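Local coordinates for protein fibrillarin-like rRNA/tRNA 2'-O-methyltransferase (Methanocaldococcus jannaschii, PDB 1G8S) that probably methylates ribose 2'-hydroxyls of rRNA and tRNA with S-adenosyl-L-methionine, at sites chosen by a guide RNA within box C/D particles, at residues 30-35 and 45-50. Sequence-based numbering, arbitrary orientation.
Sequences IVKGKK and GDEEYR
E48 OE2 is met by a backbone amide and a water. The amide is G33 N, 2.9 Å from E48 OE2, and its N-H points almost straight at the oxygen (176°). It arrives on the syn side of the carboxylate, tilted 30° out of its plane. Water 1 can donate to E48 OE2 at 2.8 Å and to K34 O at 3.1 Å, though it has more acceptors in reach than protons. It lies between the carboxylate and the far end of the turn. V31 to K34 form a type II beta turn. Its own closing bond, from K34 N to V31 O, is weak at 3.5 Å. G33 has a positive phi, where a side chain would press on the carbonyl oxygen of K32. The E48 chain runs extended beyond CG (chi2 -177°), which carries the carboxylate out from the strand to the turn. With an alanine here, G33 N would probably lose its acceptor, water 1 one of its two anchors and K43 its mate, and the turn would be held less firmly to the strand. The extended K32 side chain crosses that of D46 at a slant, and K32 CD lies 3.1 Å from D46 O. At its end, K32 NZ makes a long salt bridge with D46 OD1, 3.5 Å. E47 OE1 adds a further negative charge near K32 NZ, but the stronger partner of E47 is K28. E48 OE1 is paired with K43, on the neighbouring strand 41-44. The contact thus folds the loop after strand 24-28 back over strand 47-51, which lies between strands 24-28 and 41-44 in the antiparallel N-terminal sheet. Further along the strand, R50 pairs with E39 of the same loop and with D94 of helix 87-95. The second pair joins this sheet to the methyltransferase domain.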
loop_
_atom_site.group_PDB
_atom_site.type_symbol
_atom_site.label_atom_id
_atom_site.label_comp_id
_atom_site.label_asym_id
_atom_site.label_seq_id
_atom_site.Cartn_x
_atom_site.Cartn_y
_atom_site.Cartn_z
ATOM N N ILE A 30 17.277 -15.907 12.294
ATOM C CA ILE A 30 16.825 -16.772 13.377
ATOM C C ILE A 30 17.826 -17.917 13.561
ATOM O O ILE A 30 17.645 -18.785 14.416
ATOM C CB ILE A 30 15.408 -17.357 13.125
ATOM C CG1 ILE A 30 15.362 -18.090 11.781
ATOM C CG2 ILE A 30 14.368 -16.245 13.181
ATOM C CD1 ILE A 30 14.054 -18.840 11.553
ATOM N N VAL A 31 18.873 -17.909 12.739
ATOM C CA VAL A 31 19.951 -18.899 12.815
ATOM C C VAL A 31 21.266 -18.130 12.714
ATOM O O VAL A 31 21.856 -17.997 11.638
ATOM C CB VAL A 31 19.894 -19.936 11.665
ATOM C CG1 VAL A 31 21.091 -20.886 11.774
ATOM C CG2 VAL A 31 18.594 -20.726 11.738
ATOM N N LYS A 32 21.717 -17.618 13.852
ATOM C CA LYS A 32 22.943 -16.834 13.908
ATOM C C LYS A 32 24.191 -17.621 13.525
ATOM O O LYS A 32 24.321 -18.806 13.842
ATOM C CB LYS A 32 23.104 -16.246 15.312
ATOM C CG LYS A 32 21.926 -15.378 15.724
ATOM C CD LYS A 32 21.974 -15.004 17.194
ATOM C CE LYS A 32 20.779 -14.139 17.567
ATOM N NZ LYS A 32 20.778 -13.785 19.012
ATOM N N GLY A 33 25.097 -16.949 12.825
ATOM C CA GLY A 33 26.342 -17.568 12.413
ATOM C C GLY A 33 26.287 -18.314 11.097
ATOM O O GLY A 33 27.289 -18.884 10.666
ATOM N N LYS A 34 25.127 -18.313 10.449
ATOM C CA LYS A 34 24.981 -19.016 9.181
ATOM C C LYS A 34 24.539 -18.120 8.034
ATOM O O LYS A 34 23.595 -17.341 8.165
ATOM C CB LYS A 34 23.982 -20.171 9.338
ATOM C CG LYS A 34 23.623 -20.893 8.038
ATOM C CD LYS A 34 22.637 -22.029 8.305
ATOM C CE LYS A 34 22.122 -22.656 7.015
ATOM N NZ LYS A 34 23.202 -23.276 6.198
ATOM N N LYS A 35 25.246 -18.224 6.915
ATOM C CA LYS A 35 24.896 -17.472 5.719
ATOM C C LYS A 35 24.241 -18.483 4.785
ATOM O O LYS A 35 24.857 -19.479 4.399
ATOM C CB LYS A 35 26.134 -16.868 5.052
ATOM C CG LYS A 35 26.699 -15.652 5.778
ATOM C CD LYS A 35 27.698 -14.916 4.905
ATOM C CE LYS A 35 28.220 -13.658 5.591
ATOM N NZ LYS A 35 29.157 -12.917 4.702
ATOM N N GLY A 45 26.097 -6.832 18.113
ATOM C CA GLY A 45 26.024 -7.616 19.328
ATOM C C GLY A 45 25.777 -9.056 18.927
ATOM O O GLY A 45 26.586 -9.651 18.214
ATOM N N ASP A 46 24.654 -9.616 19.363
ATOM C CA ASP A 46 24.321 -10.996 19.031
ATOM C C ASP A 46 23.323 -11.078 17.879
ATOM O O ASP A 46 23.128 -12.144 17.289
ATOM C CB ASP A 46 23.756 -11.705 20.263
ATOM C CG ASP A 46 22.657 -10.911 20.934
ATOM O OD1 ASP A 46 21.646 -10.606 20.265
ATOM O OD2 ASP A 46 22.806 -10.590 22.134
ATOM N N GLU A 47 22.696 -9.948 17.562
ATOM C CA GLU A 47 21.717 -9.875 16.479
ATOM C C GLU A 47 22.407 -9.800 15.126
ATOM O O GLU A 47 23.375 -9.061 14.955
ATOM C CB GLU A 47 20.829 -8.642 16.655
ATOM C CG GLU A 47 19.865 -8.722 17.826
ATOM C CD GLU A 47 18.609 -9.506 17.491
ATOM O OE1 GLU A 47 18.725 -10.660 17.024
ATOM O OE2 GLU A 47 17.504 -8.960 17.698
ATOM N N GLU A 48 21.912 -10.565 14.160
ATOM C CA GLU A 48 22.498 -10.546 12.828
ATOM C C GLU A 48 21.457 -10.178 11.784
ATOM O O GLU A 48 20.443 -10.869 11.629
ATOM C CB GLU A 48 23.115 -11.907 12.493
ATOM C CG GLU A 48 24.276 -12.282 13.404
ATOM C CD GLU A 48 24.940 -13.593 13.023
ATOM O OE1 GLU A 48 25.832 -14.039 13.775
ATOM O OE2 GLU A 48 24.576 -14.175 11.976
ATOM N N TYR A 49 21.699 -9.078 11.080
ATOM C CA TYR A 49 20.782 -8.632 10.044
ATOM C C TYR A 49 21.292 -9.123 8.701
ATOM O O TYR A 49 22.381 -8.755 8.262
ATOM C CB TYR A 49 20.660 -7.103 10.035
ATOM C CG TYR A 49 20.044 -6.545 11.297
ATOM C CD1 TYR A 49 20.820 -6.319 12.436
ATOM C CD2 TYR A 49 18.680 -6.269 11.367
ATOM C CE1 TYR A 49 20.252 -5.828 13.610
ATOM C CE2 TYR A 49 18.098 -5.779 12.540
ATOM C CZ TYR A 49 18.896 -5.562 13.660
ATOM O OH TYR A 49 18.334 -5.093 14.826
ATOM N N ARG A 50 20.505 -9.978 8.055
ATOM C CA ARG A 50 20.895 -10.519 6.766
ATOM C C ARG A 50 20.402 -9.629 5.639
ATOM O O ARG A 50 19.200 -9.456 5.471
ATOM C CB ARG A 50 20.319 -11.931 6.582
ATOM C CG ARG A 50 20.989 -13.033 7.396
ATOM C CD ARG A 50 20.717 -14.397 6.723
ATOM N NE ARG A 50 19.290 -14.627 6.653
ATOM C CZ ARG A 50 18.643 -15.194 5.639
ATOM N NH1 ARG A 50 19.285 -15.627 4.550
ATOM N NH2 ARG A 50 17.329 -15.296 5.715
HETATM O O HOH W 1 22.671 -15.087 10.148
#